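Local coordinates for UPF0067 GAF domain-containing protein YKL069W (Saccharomyces cerevisiae, PDB 3KO6), which catalyses the thioredoxin-dependent reduction of free methionine (R)-sulfoxide to methionine and takes part in protection against oxidative stress, at residues E128-I133 with L153-F158. Numbering follows the deposited sequence.
With SME (methionine sulfoxide), chain C.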
ATOM      1  N   GLU A 128     -15.419  -8.823  -7.214  1.00 31.42           N
ATOM      2  CA  GLU A 128     -15.732  -9.935  -6.301  1.00 32.36           C
ATOM      3  C   GLU A 128     -16.208  -9.475  -4.914  1.00 31.25           C
ATOM      4  O   GLU A 128     -16.712 -10.281  -4.124  1.00 31.74           O
ATOM      5  CB  GLU A 128     -14.537 -10.884  -6.176  1.00 33.04           C
ATOM      6  CG  GLU A 128     -14.194 -11.663  -7.446  1.00 36.85           C
ATOM      7  CD  GLU A 128     -12.923 -12.499  -7.290  1.00 42.29           C
ATOM      8  OE1 GLU A 128     -12.320 -12.501  -6.174  1.00 42.15           O
ATOM      9  OE2 GLU A 128     -12.528 -13.156  -8.290  1.00 44.71           O
ATOM     10  N   THR A 129     -16.063  -8.180  -4.641  1.00 30.07           N
ATOM     11  CA  THR A 129     -16.469  -7.585  -3.366  1.00 29.09           C
ATOM     12  C   THR A 129     -17.956  -7.725  -3.150  1.00 29.18           C
ATOM     13  O   THR A 129     -18.734  -7.283  -3.996  1.00 29.93           O
ATOM     14  CB  THR A 129     -16.136  -6.084  -3.328  1.00 28.42           C
ATOM     15  OG1 THR A 129     -14.723  -5.892  -3.485  1.00 27.20           O
ATOM     16  CG2 THR A 129     -16.586  -5.479  -2.020  1.00 27.65           C
ATOM     17  N   LYS A 130     -18.349  -8.328  -2.028  1.00 28.95           N
ATOM     18  CA  LYS A 130     -19.769  -8.438  -1.649  1.00 28.90           C
ATOM     19  C   LYS A 130     -20.149  -7.495  -0.505  1.00 28.58           C
ATOM     20  O   LYS A 130     -21.281  -7.025  -0.442  1.00 29.05           O
ATOM     21  CB  LYS A 130     -20.138  -9.868  -1.256  1.00 29.38           C
ATOM     22  CG  LYS A 130     -20.191 -10.863  -2.390  1.00 30.39           C
ATOM     23  CD  LYS A 130     -20.681 -12.216  -1.879  1.00 32.58           C
ATOM     24  CE  LYS A 130     -21.061 -13.162  -3.008  1.00 33.80           C
ATOM     25  NZ  LYS A 130     -19.864 -13.790  -3.648  1.00 36.06           N
ATOM     26  N   SER A 131     -19.230  -7.222   0.417  1.00 27.83           N
ATOM     27  CA  SER A 131     -19.555  -6.264   1.483  1.00 27.37           C
ATOM     28  C   SER A 131     -18.432  -5.254   1.714  1.00 26.87           C
ATOM     29  O   SER A 131     -17.304  -5.468   1.259  1.00 26.99           O
ATOM     30  CB  SER A 131     -19.948  -6.976   2.780  1.00 27.61           C
ATOM     31  OG  SER A 131     -18.883  -7.750   3.300  1.00 27.52           O
ATOM     32  N   GLU A 132     -18.748  -4.160   2.411  1.00 26.12           N
ATOM     33  CA  GLU A 132     -17.810  -3.050   2.579  1.00 24.98           C
ATOM     34  C   GLU A 132     -18.084  -2.207   3.815  1.00 24.45           C
ATOM     35  O   GLU A 132     -19.232  -2.012   4.192  1.00 24.86           O
ATOM     36  CB  GLU A 132     -17.845  -2.158   1.329  1.00 25.06           C
ATOM     37  CG  GLU A 132     -16.712  -1.144   1.248  1.00 24.44           C
ATOM     38  CD  GLU A 132     -16.654  -0.359  -0.055  1.00 23.97           C
ATOM     39  OE1 GLU A 132     -15.731   0.479  -0.176  1.00 22.56           O
ATOM     40  OE2 GLU A 132     -17.506  -0.565  -0.951  1.00 24.30           O
ATOM     41  N   ILE A 133     -17.025  -1.716   4.451  1.00 23.79           N
ATOM     42  CA  ILE A 133     -17.167  -0.680   5.483  1.00 23.28           C
ATOM     43  C   ILE A 133     -16.234   0.478   5.161  1.00 22.93           C
ATOM     44  O   ILE A 133     -15.093   0.256   4.726  1.00 22.58           O
ATOM     45  CB  ILE A 133     -16.873  -1.192   6.916  1.00 23.00           C
ATOM     46  CG1 ILE A 133     -17.110  -0.074   7.934  1.00 23.06           C
ATOM     47  CG2 ILE A 133     -15.443  -1.676   7.043  1.00 23.38           C
ATOM     48  CD1 ILE A 133     -17.115  -0.557   9.417  1.00 25.03           C
ATOM     49  N   LEU A 153     -15.113 -10.320   0.751  1.00 27.59           N
ATOM     50  CA  LEU A 153     -15.599 -11.216  -0.294  1.00 28.74           C
ATOM     51  C   LEU A 153     -16.901 -11.936   0.083  1.00 30.05           C
ATOM     52  O   LEU A 153     -17.501 -12.627  -0.746  1.00 30.87           O
ATOM     53  CB  LEU A 153     -14.503 -12.224  -0.677  1.00 28.87           C
ATOM     54  CG  LEU A 153     -13.272 -11.687  -1.420  1.00 27.90           C
ATOM     55  CD1 LEU A 153     -12.292 -12.790  -1.721  1.00 27.26           C
ATOM     56  CD2 LEU A 153     -13.663 -10.978  -2.712  1.00 27.06           C
ATOM     57  N   ASP A 154     -17.320 -11.780   1.337  1.00 31.06           N
ATOM     58  CA  ASP A 154     -18.583 -12.333   1.833  1.00 32.48           C
ATOM     59  C   ASP A 154     -19.582 -11.210   2.111  1.00 32.98           C
ATOM     60  O   ASP A 154     -19.187 -10.054   2.283  1.00 32.34           O
ATOM     61  CB  ASP A 154     -18.358 -13.161   3.107  1.00 32.60           C
ATOM     62  CG  ASP A 154     -17.698 -14.517   2.831  1.00 33.41           C
ATOM     63  OD1 ASP A 154     -18.027 -15.155   1.807  1.00 34.32           O
ATOM     64  OD2 ASP A 154     -16.863 -14.961   3.656  1.00 32.54           O
ATOM     65  N   TYR A 155     -20.873 -11.550   2.126  1.00 34.32           N
ATOM     66  CA  TYR A 155     -21.916 -10.623   2.569  1.00 35.02           C
ATOM     67  C   TYR A 155     -21.828 -10.392   4.079  1.00 35.71           C
ATOM     68  O   TYR A 155     -21.315 -11.249   4.811  1.00 36.19           O
ATOM     69  CB  TYR A 155     -23.307 -11.183   2.258  1.00 35.63           C
ATOM     70  CG  TYR A 155     -23.621 -11.394   0.799  1.00 35.83           C
ATOM     71  CD1 TYR A 155     -23.895 -12.669   0.311  1.00 37.41           C
ATOM     72  CD2 TYR A 155     -23.664 -10.321  -0.089  1.00 35.82           C
ATOM     73  CE1 TYR A 155     -24.189 -12.875  -1.038  1.00 38.75           C
ATOM     74  CE2 TYR A 155     -23.949 -10.512  -1.443  1.00 37.16           C
ATOM     75  CZ  TYR A 155     -24.219 -11.787  -1.909  1.00 38.09           C
ATOM     76  OH  TYR A 155     -24.514 -11.973  -3.238  1.00 38.46           O
ATOM     77  N   GLU A 156     -22.349  -9.249   4.538  1.00 35.97           N
ATOM     78  CA  GLU A 156     -22.465  -8.937   5.972  1.00 36.67           C
ATOM     79  C   GLU A 156     -21.147  -9.106   6.744  1.00 36.19           C
ATOM     80  O   GLU A 156     -21.126  -9.672   7.848  1.00 36.54           O
ATOM     81  CB  GLU A 156     -23.571  -9.780   6.627  1.00 37.78           C
ATOM     82  CG  GLU A 156     -24.967  -9.159   6.599  1.00 41.05           C
ATOM     83  CD  GLU A 156     -25.668  -9.246   7.958  1.00 44.99           C
ATOM     84  OE1 GLU A 156     -25.565  -8.277   8.756  1.00 43.14           O
ATOM     85  OE2 GLU A 156     -26.300 -10.296   8.231  1.00 47.74           O
ATOM     86  N   GLY A 157     -20.058  -8.608   6.161  1.00 35.11           N
ATOM     87  CA  GLY A 157     -18.721  -8.808   6.720  1.00 34.70           C
ATOM     88  C   GLY A 157     -18.380  -7.966   7.940  1.00 34.16           C
ATOM     89  O   GLY A 157     -17.566  -8.367   8.775  1.00 34.16           O
ATOM     90  N   PHE A 158     -19.000  -6.794   8.035  1.00 33.51           N
ATOM     91  CA  PHE A 158     -18.691  -5.830   9.083  1.00 32.82           C
ATOM     92  C   PHE A 158     -19.917  -5.407   9.897  1.00 33.45           C
ATOM     93  O   PHE A 158     -21.053  -5.413   9.392  1.00 33.51           O
ATOM     94  CB  PHE A 158     -17.987  -4.619   8.482  1.00 31.62           C
ATOM     95  CG  PHE A 158     -16.866  -4.985   7.565  1.00 30.61           C
ATOM     96  CD1 PHE A 158     -17.063  -5.010   6.192  1.00 29.08           C
ATOM     97  CD2 PHE A 158     -15.617  -5.340   8.073  1.00 29.69           C
ATOM     98  CE1 PHE A 158     -16.034  -5.364   5.320  1.00 27.57           C
ATOM     99  CE2 PHE A 158     -14.587  -5.705   7.220  1.00 28.85           C
ATOM    100  CZ  PHE A 158     -14.805  -5.715   5.821  1.00 27.65           C
TER
HETATM  101  N   SME C 181     -12.581   2.479  -3.698  1.00 84.78           N
HETATM  102  CA  SME C 181     -13.555   1.502  -3.149  1.00 81.85           C
HETATM  103  CB  SME C 181     -14.888   1.769  -3.835  1.00 81.69           C
HETATM  104  CG  SME C 181     -16.081   1.475  -2.907  1.00 86.25           C
HETATM  105  S   SME C 181     -17.197   2.767  -2.829  1.00 94.76           S
HETATM  106  OE  SME C 181     -16.680   4.024  -3.440  1.00 99.85           O
HETATM  107  CE  SME C 181     -18.630   2.269  -3.608  1.00106.74           C
HETATM  108  C   SME C 181     -13.081   0.078  -3.309  1.00 91.65           C
HETATM  109  O   SME C 181     -13.845  -0.863  -3.104  1.00101.58           O
HETATM  110  OXT SME C 181     -11.892  -0.236  -3.684  1.00100.17           O
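A mixed contact, one serine hydroxyl between two CH-pi contacts, joins Lys130, just before strand 131-138, and Ser131 and Ile133, at its start, to the loop between the end of strand 144-152 and helix 160-176. Both strands are inner ones of the GAF domain's antiparallel sheet. With chi1 at 63°, the buried Ser131 OG turns into the bend of the loop; it donates to Asp154 O at 2.5 Å, nearly in line with that carbonyl, and accepts a longer, bent bond from Gly157 N (3.2 Å to OG). One hydroxyl thus bridges backbone groups three residues apart along the loop.

Two CH-pi contacts flank these bonds. The Lys130 chain runs across the Tyr155 ring, its CD 3.5 Å from the ring centroid and only 11° off the normal; the bend at chi4 (78°) turns NZ away from the ring face, and any cation-pi attraction is long and at most weak. Deeper in, Ile133 places CG2 over the centre of the Phe158 ring, 3.7 Å from its centroid. Toward the other end, Leu153 CD2 rests against Glu128 CB at 3.6 Å.

Glu132 turns the opposite way, its extended chain setting the carboxylate beside CG of the bound methionine sulfoxide, with the like-charged carboxylates of Asp149 and Asp151 close by, so the strand has the substrate pocket on one side and the loop on the other. Lys130 and Ser131 both face Cys152 in a classic beta bulge. Phe158 also touches Ile150 and Cys152 of strand 144-152, while Ile133 reaches Asp162 and Leu166 of helix 160-176.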